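Local coordinates for protein fumarylacetoacetate hydrolase (Burkholderia xenovorans, PDB 5TI1) that probably hydrolyses fumarylacetoacetate to fumarate and acetoacetate, the last step of phenylalanine and tyrosine breakdown, using a bound magnesium ion, at residues B[144-149]-B[288-293]; B[97-102]-B[367-372]; B[55-60]-B[92-97]. One frame throughout, in Å; residues are numbered along the deposited sequence.

In the fold
Contact 3 comes first along the chain and stays within the N-terminal region, setting 92-97 beside strand 56-61. Contacts 1 and 2 join parts far apart in sequence. In contact 2 the same helix, 95-99, meets the loop before strand 372-374 of the C-terminal region, and Phe-97 belongs to both contacts. Contact 1, between the loop 144-149 and the end of strand 284-292, is nested inside the loop closed by contact 2. Its centre is about 9 Å from that of contact 3 and 10 Å from that of contact 2; the centres of contacts 2 and 3 are about 12 Å apart. Asn-95 ND2 probably hydrogen-bonds Gln-147 O, joining contacts 3 and 1, and Pro-149 packs on the 368-371 turn, joining contacts 1 and 2.

Contact 1: B[144-149]-B[288-293]; sequences LPVQIP and PWIVTL
Pro-145 lays the CB-CG edge of its ring against Pro-288 and Ile-290, while Val-146 reaches the end of the same isoleucine. The CB of Pro-145 is 3.4 Å from the carbonyl O of Pro-288, and on the isoleucine side Pro-145 CG is 3.9 Å from Ile-290 CG1. Ile-290 meets both partners with one arm: CG1 stands anti to the carbonyl carbon (chi1 -61°) and CD1 continues outward from it (chi2 -176°), so the extended branch runs past the proline ring to the valine. At its tip Ile-290 CD1 touches Val-146 CG1 at 3.8 Å, the two side chains crossing at about a right angle. Val-146 offers this methyl because CG1 lies anti to its own carbonyl carbon (chi1 -73°).

All four touching residues are buried. Leu-94 also packs on Ile-290, and its N bonds to Pro-145 O, while Ile-98 of helix 95-99 lies against Val-146. The loop between strands 140-143 and 151-154 is thereby laid along the end of strand 284-292. No hydrogen bond joins the two segments directly; the contact is largely apolar, apart from a carbonyl oxygen lying against the proline ring, and its cohesion probably rests on shape and on the burial of aliphatic surface.

Contact 2: B[97-102]-B[367-372]; sequences FIALGR and TRVGDL
Val-369 takes chi1 168°, which sets CG1 opposite the backbone N and carries that methyl to Ile-98; the isoleucine, at chi1 -68°, places its CG2 branch anti to its own N and presents it to the valine. The two methyls meet at 3.6 Å, Ile-98 CG2 to Val-369 CG1, and Val-369 CG1 also lies 3.9 Å from Ile-98 CB. The two side chains point in opposing senses and overlap flank to flank. The second methyl of Val-369, CG2, approaches the more exposed Ala-99 CB more loosely, at 4.5 Å.

Val-369 is held out by the type II turn Arg-368 to Asp-371, in which Gly-370 takes a positive phi (93°). The turn is closed by the Asp-371 N to Arg-368 O bond and reinforced by a side-chain bond, Arg-368 N to Asp-371 OD2, 2.8 Å long and made from above the carboxylate plane. That oxygen also forms a salt bridge with Arg-189 of the second subunit, so the same aspartate fixes the turn and reaches the dimer partner. Ile-98 packs on Phe-253 of strand 252-263 as well. The arrangement is a type II beta turn whose valine packs on the short helix 95-99, joining the N-terminal region to the lead-in of strand 372-374 in the catalytic part.

Contact 3: B[55-60]-B[92-97]; sequences RRVGVA and DALNDF
The central strand 56-61 of the five-stranded antiparallel sheet in the N-terminal region carries this contact: its start runs beside the residues that lead into helix 95-99, the touching parts being only 16° apart in direction. Val-57 and Leu-94 make the apolar half. Val-57 stands with CG1 opposite its backbone N (chi1 176°), and both of its methyls receive Leu-94 CD2, Val-57 CG1 at 3.6 Å and Val-57 CG2 at 3.8 Å. With comparable distances to both, the leucine methyl rests over the fork of the valine, and the two side chains cross at about a right angle. Phe-89 and Leu-68 lie against Val-57 and Phe-44 against Leu-94, continuing this buried patch.

Toward the solvent the pairing changes character. Arg-55 CB lies 3.2 Å from Asp-92 OD1, yet the arginine chain runs on extended from CG to NE, and Arg-55 NE stays 4.9 Å from Asp-92 OD1. The guanidinium and carboxylate planes are 59° apart, and the charged groups do not pair directly. In the conformer given for Asp-92, a water instead links its carboxylate to the Arg-55 backbone, accepting from Arg-55 N at 2.9 Å and donating to Asp-92 OD1 at 2.7 Å. Further water links, to Arg-55 O and from Arg-55 NH1 toward the backbone O of Asp-92, are doubtful because one leg of each is too short.

Any attraction between the opposite charges is probably long-range and softened by solvent. The contact combines a buried aliphatic pair with a hydrated polar rim, where water connects the two segments and no direct hydrogen bond does.

Contact 1: B[144-149]-B[288-293]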
loop_
_atom_site.group_PDB
_atom_site.type_symbol
_atom_site.label_atom_id
_atom_site.label_comp_id
_atom_site.label_asym_id
_atom_site.label_seq_id
_atom_site.Cartn_x
_atom_site.Cartn_y
_atom_site.Cartn_z
ATOM N N LEU B 144 -0.409 17.499 -0.417
ATOM C CA LEU B 144 -1.148 16.260 -0.614
ATOM C C LEU B 144 -2.408 16.302 0.245
ATOM O O LEU B 144 -2.328 16.571 1.446
ATOM C CB LEU B 144 -0.274 15.057 -0.259
ATOM C CG LEU B 144 -0.744 13.732 -0.852
ATOM C CD1 LEU B 144 -0.571 13.768 -2.373
ATOM C CD2 LEU B 144 -0.015 12.536 -0.216
ATOM N N PRO B 145 -3.595 16.125 -0.338
ATOM C CA PRO B 145 -4.811 16.417 0.425
ATOM C C PRO B 145 -5.165 15.358 1.456
ATOM O O PRO B 145 -5.907 15.666 2.400
ATOM C CB PRO B 145 -5.890 16.513 -0.661
ATOM C CG PRO B 145 -5.398 15.667 -1.748
ATOM C CD PRO B 145 -3.897 15.914 -1.765
ATOM N N VAL B 146 -4.665 14.134 1.318
ATOM C CA VAL B 146 -4.992 13.062 2.254
ATOM C C VAL B 146 -3.736 12.273 2.567
ATOM O O VAL B 146 -2.799 12.225 1.765
ATOM C CB VAL B 146 -6.088 12.113 1.705
ATOM C CG1 VAL B 146 -7.442 12.783 1.728
ATOM C CG2 VAL B 146 -5.735 11.649 0.288
ATOM N N GLN B 147 -3.712 11.677 3.765
ATOM C CA GLN B 147 -2.742 10.641 4.112
ATOM C C GLN B 147 -3.298 9.319 3.605
ATOM O O GLN B 147 -4.295 8.817 4.133
ATOM C CB GLN B 147 -2.493 10.585 5.620
ATOM C CG GLN B 147 -1.388 9.610 6.046
ATOM C CD GLN B 147 -1.843 8.149 6.165
ATOM O OE1 GLN B 147 -2.964 7.859 6.588
ATOM N NE2 GLN B 147 -0.956 7.227 5.797
ATOM N N ILE B 148 -2.664 8.763 2.577
ATOM C CA ILE B 148 -3.235 7.666 1.798
ATOM C C ILE B 148 -2.864 6.352 2.476
ATOM O O ILE B 148 -1.685 5.951 2.427
ATOM C CB ILE B 148 -2.746 7.715 0.346
ATOM C CG1 ILE B 148 -3.116 9.069 -0.270
ATOM C CG2 ILE B 148 -3.314 6.570 -0.473
ATOM C CD1 ILE B 148 -2.359 9.381 -1.553
ATOM N N PRO B 149 -3.816 5.646 3.103
ATOM C CA PRO B 149 -3.470 4.355 3.719
ATOM C C PRO B 149 -3.129 3.291 2.690
ATOM O O PRO B 149 -2.237 2.460 2.927
ATOM C CB PRO B 149 -4.742 3.995 4.514
ATOM C CG PRO B 149 -5.519 5.279 4.635
ATOM C CD PRO B 149 -5.227 6.001 3.340
ATOM N N PRO B 288 -4.158 18.630 -6.185
ATOM C CA PRO B 288 -4.325 18.882 -4.745
ATOM C C PRO B 288 -5.763 19.058 -4.268
ATOM O O PRO B 288 -6.005 18.927 -3.064
ATOM C CB PRO B 288 -3.512 20.168 -4.527
ATOM C CG PRO B 288 -3.581 20.873 -5.847
ATOM C CD PRO B 288 -3.613 19.803 -6.899
ATOM N N TRP B 289 -6.716 19.349 -5.161
ATOM C CA TRP B 289 -8.094 19.651 -4.774
ATOM C C TRP B 289 -8.997 18.428 -4.958
ATOM O O TRP B 289 -9.157 17.923 -6.076
ATOM C CB TRP B 289 -8.647 20.827 -5.585
ATOM C CG TRP B 289 -7.976 22.140 -5.295
ATOM C CD1 TRP B 289 -7.170 22.850 -6.139
ATOM C CD2 TRP B 289 -8.036 22.888 -4.072
ATOM N NE1 TRP B 289 -6.730 23.995 -5.521
ATOM C CE2 TRP B 289 -7.242 24.044 -4.251
ATOM C CE3 TRP B 289 -8.682 22.694 -2.844
ATOM C CZ2 TRP B 289 -7.084 25.008 -3.253
ATOM C CZ3 TRP B 289 -8.518 23.645 -1.850
ATOM C CH2 TRP B 289 -7.726 24.789 -2.062
ATOM N N ILE B 290 -9.626 17.976 -3.884
ATOM C CA ILE B 290 -10.540 16.846 -3.996
ATOM C C ILE B 290 -11.915 17.404 -4.311
ATOM O O ILE B 290 -12.526 18.073 -3.476
ATOM C CB ILE B 290 -10.567 15.978 -2.737
ATOM C CG1 ILE B 290 -9.176 15.399 -2.462
ATOM C CG2 ILE B 290 -11.539 14.843 -2.945
ATOM C CD1 ILE B 290 -9.145 14.448 -1.276
ATOM N N VAL B 291 -12.382 17.157 -5.530
ATOM C CA VAL B 291 -13.718 17.579 -5.947
ATOM C C VAL B 291 -14.700 16.544 -5.416
ATOM O O VAL B 291 -14.559 15.353 -5.711
ATOM C CB VAL B 291 -13.807 17.704 -7.476
ATOM C CG1 VAL B 291 -15.258 17.947 -7.916
ATOM C CG2 VAL B 291 -12.885 18.830 -7.997
ATOM N N THR B 292 -15.666 16.983 -4.605
ATOM C CA THR B 292 -16.552 16.037 -3.929
ATOM C C THR B 292 -17.474 15.331 -4.915
ATOM O O THR B 292 -17.876 15.882 -5.943
ATOM C CB THR B 292 -17.417 16.719 -2.861
ATOM O OG1 THR B 292 -18.223 17.746 -3.461
ATOM C CG2 THR B 292 -16.564 17.306 -1.750
ATOM N N LEU B 293 -17.821 14.093 -4.573
ATOM C CA LEU B 293 -18.739 13.335 -5.407
ATOM C C LEU B 293 -20.084 14.045 -5.524
ATOM O O LEU B 293 -20.712 14.027 -6.590
ATOM C CB LEU B 293 -18.899 11.925 -4.843
ATOM C CG LEU B 293 -19.658 11.010 -5.802
ATOM C CD1 LEU B 293 -18.818 10.714 -7.039
ATOM C CD2 LEU B 293 -20.097 9.732 -5.111
#

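Contact 2: B[97-102]-B[367-372]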
loop_
_atom_site.group_PDB
_atom_site.type_symbol
_atom_site.label_atom_id
_atom_site.label_comp_id
_atom_site.label_asym_id
_atom_site.label_seq_id
_atom_site.Cartn_x
_atom_site.Cartn_y
_atom_site.Cartn_z
ATOM N N PHE B 97 -11.504 14.911 8.885
ATOM C CA PHE B 97 -12.755 15.536 8.461
ATOM C C PHE B 97 -13.587 14.595 7.593
ATOM O O PHE B 97 -14.810 14.500 7.767
ATOM C CB PHE B 97 -12.477 16.842 7.709
ATOM C CG PHE B 97 -13.660 17.335 6.925
ATOM C CD1 PHE B 97 -14.765 17.849 7.577
ATOM C CD2 PHE B 97 -13.681 17.248 5.541
ATOM C CE1 PHE B 97 -15.867 18.297 6.867
ATOM C CE2 PHE B 97 -14.783 17.686 4.825
ATOM C CZ PHE B 97 -15.875 18.211 5.487
ATOM N N ILE B 98 -12.948 13.900 6.645
ATOM C CA ILE B 98 -13.663 12.924 5.822
ATOM C C ILE B 98 -14.315 11.860 6.697
ATOM O O ILE B 98 -15.491 11.505 6.509
ATOM C CB ILE B 98 -12.716 12.292 4.785
ATOM C CG1 ILE B 98 -12.291 13.318 3.738
ATOM C CG2 ILE B 98 -13.395 11.140 4.091
ATOM C CD1 ILE B 98 -11.087 12.860 2.883
ATOM N N ALA B 99 -13.573 11.355 7.689
ATOM C CA ALA B 99 -14.096 10.318 8.574
ATOM C C ALA B 99 -15.401 10.727 9.245
ATOM O O ALA B 99 -16.163 9.854 9.669
ATOM C CB ALA B 99 -13.059 9.964 9.640
ATOM N N LEU B 100 -15.688 12.032 9.322
ATOM C CA LEU B 100 -16.923 12.491 9.944
ATOM C C LEU B 100 -18.162 12.028 9.195
ATOM O O LEU B 100 -19.262 12.087 9.750
ATOM C CB LEU B 100 -16.925 14.015 10.050
ATOM C CG LEU B 100 -15.970 14.614 11.073
ATOM C CD1 LEU B 100 -16.173 16.115 11.119
ATOM C CD2 LEU B 100 -16.219 13.972 12.436
ATOM N N GLY B 101 -18.021 11.586 7.951
ATOM C CA GLY B 101 -19.120 10.987 7.227
ATOM C C GLY B 101 -19.847 11.982 6.336
ATOM O O GLY B 101 -19.718 13.203 6.458
ATOM N N ARG B 102 -20.673 11.411 5.457
ATOM C CA ARG B 102 -21.275 12.166 4.365
ATOM C C ARG B 102 -22.217 13.260 4.859
ATOM O O ARG B 102 -22.315 14.315 4.223
ATOM C CB ARG B 102 -22.008 11.211 3.426
ATOM C CG ARG B 102 -22.434 11.842 2.122
ATOM C CD ARG B 102 -22.951 10.799 1.154
ATOM N NE ARG B 102 -24.199 10.205 1.611
ATOM C CZ ARG B 102 -24.973 9.434 0.855
ATOM N NH1 ARG B 102 -26.095 8.931 1.353
ATOM N NH2 ARG B 102 -24.626 9.168 -0.399
ATOM N N THR B 367 -11.194 -1.500 3.162
ATOM C CA THR B 367 -10.733 -0.190 2.716
ATOM C C THR B 367 -10.838 0.785 3.878
ATOM O O THR B 367 -11.534 0.535 4.866
ATOM C CB THR B 367 -11.528 0.355 1.521
ATOM O OG1 THR B 367 -12.868 0.642 1.937
ATOM C CG2 THR B 367 -11.567 -0.655 0.370
ATOM N N ARG B 368 -10.133 1.904 3.736
ATOM C CA ARG B 368 -9.973 2.888 4.790
ATOM C C ARG B 368 -10.136 4.284 4.209
ATOM O O ARG B 368 -9.821 4.528 3.040
ATOM C CB ARG B 368 -8.591 2.760 5.458
ATOM C CG ARG B 368 -8.409 1.446 6.208
ATOM C CD ARG B 368 -7.054 1.346 6.890
ATOM N NE ARG B 368 -6.010 1.072 5.910
ATOM C CZ ARG B 368 -4.724 0.875 6.203
ATOM N NH1 ARG B 368 -4.305 0.929 7.462
ATOM N NH2 ARG B 368 -3.852 0.635 5.227
ATOM N N VAL B 369 -10.604 5.201 5.058
ATOM C CA VAL B 369 -10.725 6.608 4.696
ATOM C C VAL B 369 -9.389 7.113 4.175
ATOM O O VAL B 369 -8.344 6.881 4.792
ATOM C CB VAL B 369 -11.193 7.417 5.921
ATOM C CG1 VAL B 369 -11.043 8.906 5.681
ATOM C CG2 VAL B 369 -12.651 7.063 6.278
ATOM N N GLY B 370 -9.415 7.806 3.030
ATOM C CA GLY B 370 -8.200 8.322 2.422
ATOM C C GLY B 370 -7.556 7.416 1.394
ATOM O O GLY B 370 -6.618 7.854 0.712
ATOM N N ASP B 371 -7.994 6.155 1.288
ATOM C CA ASP B 371 -7.525 5.282 0.217
ATOM C C ASP B 371 -7.745 5.949 -1.146
ATOM O O ASP B 371 -8.715 6.684 -1.358
ATOM C CB ASP B 371 -8.258 3.940 0.242
ATOM C CG ASP B 371 -7.708 2.962 1.279
ATOM O OD1 ASP B 371 -6.624 3.183 1.866
ATOM O OD2 ASP B 371 -8.381 1.937 1.509
ATOM N N LEU B 372 -6.839 5.667 -2.075
ATOM C CA LEU B 372 -6.831 6.265 -3.404
ATOM C C LEU B 372 -6.991 5.159 -4.435
ATOM O O LEU B 372 -6.259 4.161 -4.406
ATOM C CB LEU B 372 -5.523 7.023 -3.643
ATOM C CG LEU B 372 -5.319 7.702 -4.999
ATOM C CD1 LEU B 372 -6.298 8.851 -5.172
ATOM C CD2 LEU B 372 -3.871 8.187 -5.109
#

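Contact 3: B[55-60]-B[92-97]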
loop_
_atom_site.group_PDB
_atom_site.type_symbol
_atom_site.label_atom_id
_atom_site.label_comp_id
_atom_site.label_asym_id
_atom_site.label_seq_id
_atom_site.Cartn_x
_atom_site.Cartn_y
_atom_site.Cartn_z
ATOM N N ARG B 55 -0.549 23.662 8.345
ATOM C CA ARG B 55 -1.421 23.106 7.328
ATOM C C ARG B 55 -2.833 22.993 7.887
ATOM O O ARG B 55 -3.031 22.677 9.063
ATOM C CB ARG B 55 -0.903 21.754 6.846
ATOM C CG ARG B 55 0.409 21.885 6.102
ATOM C CD ARG B 55 0.933 20.548 5.613
ATOM N NE ARG B 55 2.308 20.678 5.139
ATOM C CZ ARG B 55 2.952 19.745 4.447
ATOM N NH1 ARG B 55 2.341 18.609 4.135
ATOM N NH2 ARG B 55 4.209 19.956 4.065
ATOM N N ARG B 56 -3.813 23.310 7.048
ATOM C CA ARG B 56 -5.193 23.359 7.484
ATOM C C ARG B 56 -6.083 23.125 6.274
ATOM O O ARG B 56 -5.634 23.178 5.124
ATOM C CB ARG B 56 -5.501 24.691 8.182
ATOM C CG ARG B 56 -5.213 25.922 7.361
ATOM C CD ARG B 56 -4.869 27.079 8.282
ATOM N NE ARG B 56 -4.721 28.354 7.580
ATOM C CZ ARG B 56 -3.571 28.796 7.087
ATOM N NH1 ARG B 56 -2.468 28.060 7.210
ATOM N NH2 ARG B 56 -3.524 29.966 6.470
ATOM N N VAL B 57 -7.360 22.860 6.544
ATOM C CA VAL B 57 -8.289 22.507 5.481
ATOM C C VAL B 57 -8.733 23.766 4.752
ATOM O O VAL B 57 -9.107 24.766 5.378
ATOM C CB VAL B 57 -9.494 21.743 6.045
ATOM C CG1 VAL B 57 -10.471 21.473 4.935
ATOM C CG2 VAL B 57 -9.026 20.443 6.688
ATOM N N GLY B 58 -8.706 23.715 3.421
ATOM C CA GLY B 58 -9.153 24.824 2.615
ATOM C C GLY B 58 -10.151 24.372 1.569
ATOM O O GLY B 58 -10.207 23.203 1.185
ATOM N N VAL B 59 -10.952 25.329 1.118
ATOM C CA VAL B 59 -11.886 25.116 0.023
ATOM C C VAL B 59 -11.600 26.165 -1.042
ATOM O O VAL B 59 -11.588 27.366 -0.751
ATOM C CB VAL B 59 -13.351 25.181 0.501
ATOM C CG1 VAL B 59 -14.302 25.162 -0.682
ATOM C CG2 VAL B 59 -13.650 24.014 1.424
ATOM N N ALA B 60 -11.364 25.710 -2.270
ATOM C CA ALA B 60 -11.084 26.634 -3.363
ATOM C C ALA B 60 -12.354 27.350 -3.802
ATOM O O ALA B 60 -13.426 26.745 -3.924
ATOM C CB ALA B 60 -10.475 25.898 -4.553
ATOM N N ASP B 92 -2.961 18.160 8.924
ATOM C CA ASP B 92 -2.113 18.039 7.748
ATOM C C ASP B 92 -2.737 17.183 6.657
ATOM O O ASP B 92 -2.082 16.930 5.640
ATOM C CB ASP B 92 -0.751 17.454 8.148
ATOM C CG ASP B 92 0.024 18.364 9.087
ATOM O OD1 ASP B 92 -0.301 19.566 9.158
ATOM O OD2 ASP B 92 0.963 17.882 9.751
ATOM N N ALA B 93 -3.960 16.704 6.860
ATOM C CA ALA B 93 -4.642 15.860 5.896
ATOM C C ALA B 93 -6.139 15.953 6.170
ATOM O O ALA B 93 -6.560 16.309 7.273
ATOM C CB ALA B 93 -4.162 14.411 5.979
ATOM N N LEU B 94 -6.932 15.628 5.152
ATOM C CA LEU B 94 -8.389 15.689 5.231
ATOM C C LEU B 94 -9.001 14.473 5.907
ATOM O O LEU B 94 -10.233 14.431 6.061
ATOM C CB LEU B 94 -8.984 15.818 3.829
ATOM C CG LEU B 94 -8.849 17.171 3.135
ATOM C CD1 LEU B 94 -9.117 17.045 1.642
ATOM C CD2 LEU B 94 -9.842 18.129 3.762
ATOM N N ASN B 95 -8.185 13.486 6.294
ATOM C CA ASN B 95 -8.715 12.196 6.754
ATOM C C ASN B 95 -9.727 12.367 7.878
ATOM O O ASN B 95 -10.861 11.876 7.790
ATOM C CB ASN B 95 -7.571 11.285 7.201
ATOM C CG ASN B 95 -6.617 10.945 6.067
ATOM O OD1 ASN B 95 -6.179 11.827 5.328
ATOM N ND2 ASN B 95 -6.285 9.664 5.931
ATOM N N ASP B 96 -9.331 13.070 8.944
ATOM C CA ASP B 96 -10.198 13.234 10.112
ATOM C C ASP B 96 -11.530 13.883 9.742
ATOM O O ASP B 96 -12.584 13.477 10.245
ATOM C CB ASP B 96 -9.471 14.060 11.180
ATOM C CG ASP B 96 -8.383 13.274 11.898
ATOM O OD1 ASP B 96 -8.288 12.054 11.689
ATOM O OD2 ASP B 96 -7.624 13.879 12.674
ATOM N N PHE B 97 -11.504 14.911 8.885
ATOM C CA PHE B 97 -12.755 15.536 8.461
ATOM C C PHE B 97 -13.587 14.595 7.593
ATOM O O PHE B 97 -14.810 14.500 7.767
ATOM C CB PHE B 97 -12.477 16.842 7.709
ATOM C CG PHE B 97 -13.660 17.335 6.925
ATOM C CD1 PHE B 97 -14.765 17.849 7.577
ATOM C CD2 PHE B 97 -13.681 17.248 5.541
ATOM C CE1 PHE B 97 -15.867 18.297 6.867
ATOM C CE2 PHE B 97 -14.783 17.686 4.825
ATOM C CZ PHE B 97 -15.875 18.211 5.487
HETATM O O HOH W 1 -1.880 21.163 10.591
HETATM O O HOH W 2 1.203 21.770 9.681
HETATM O O HOH W 3 0.181 17.553 4.084
#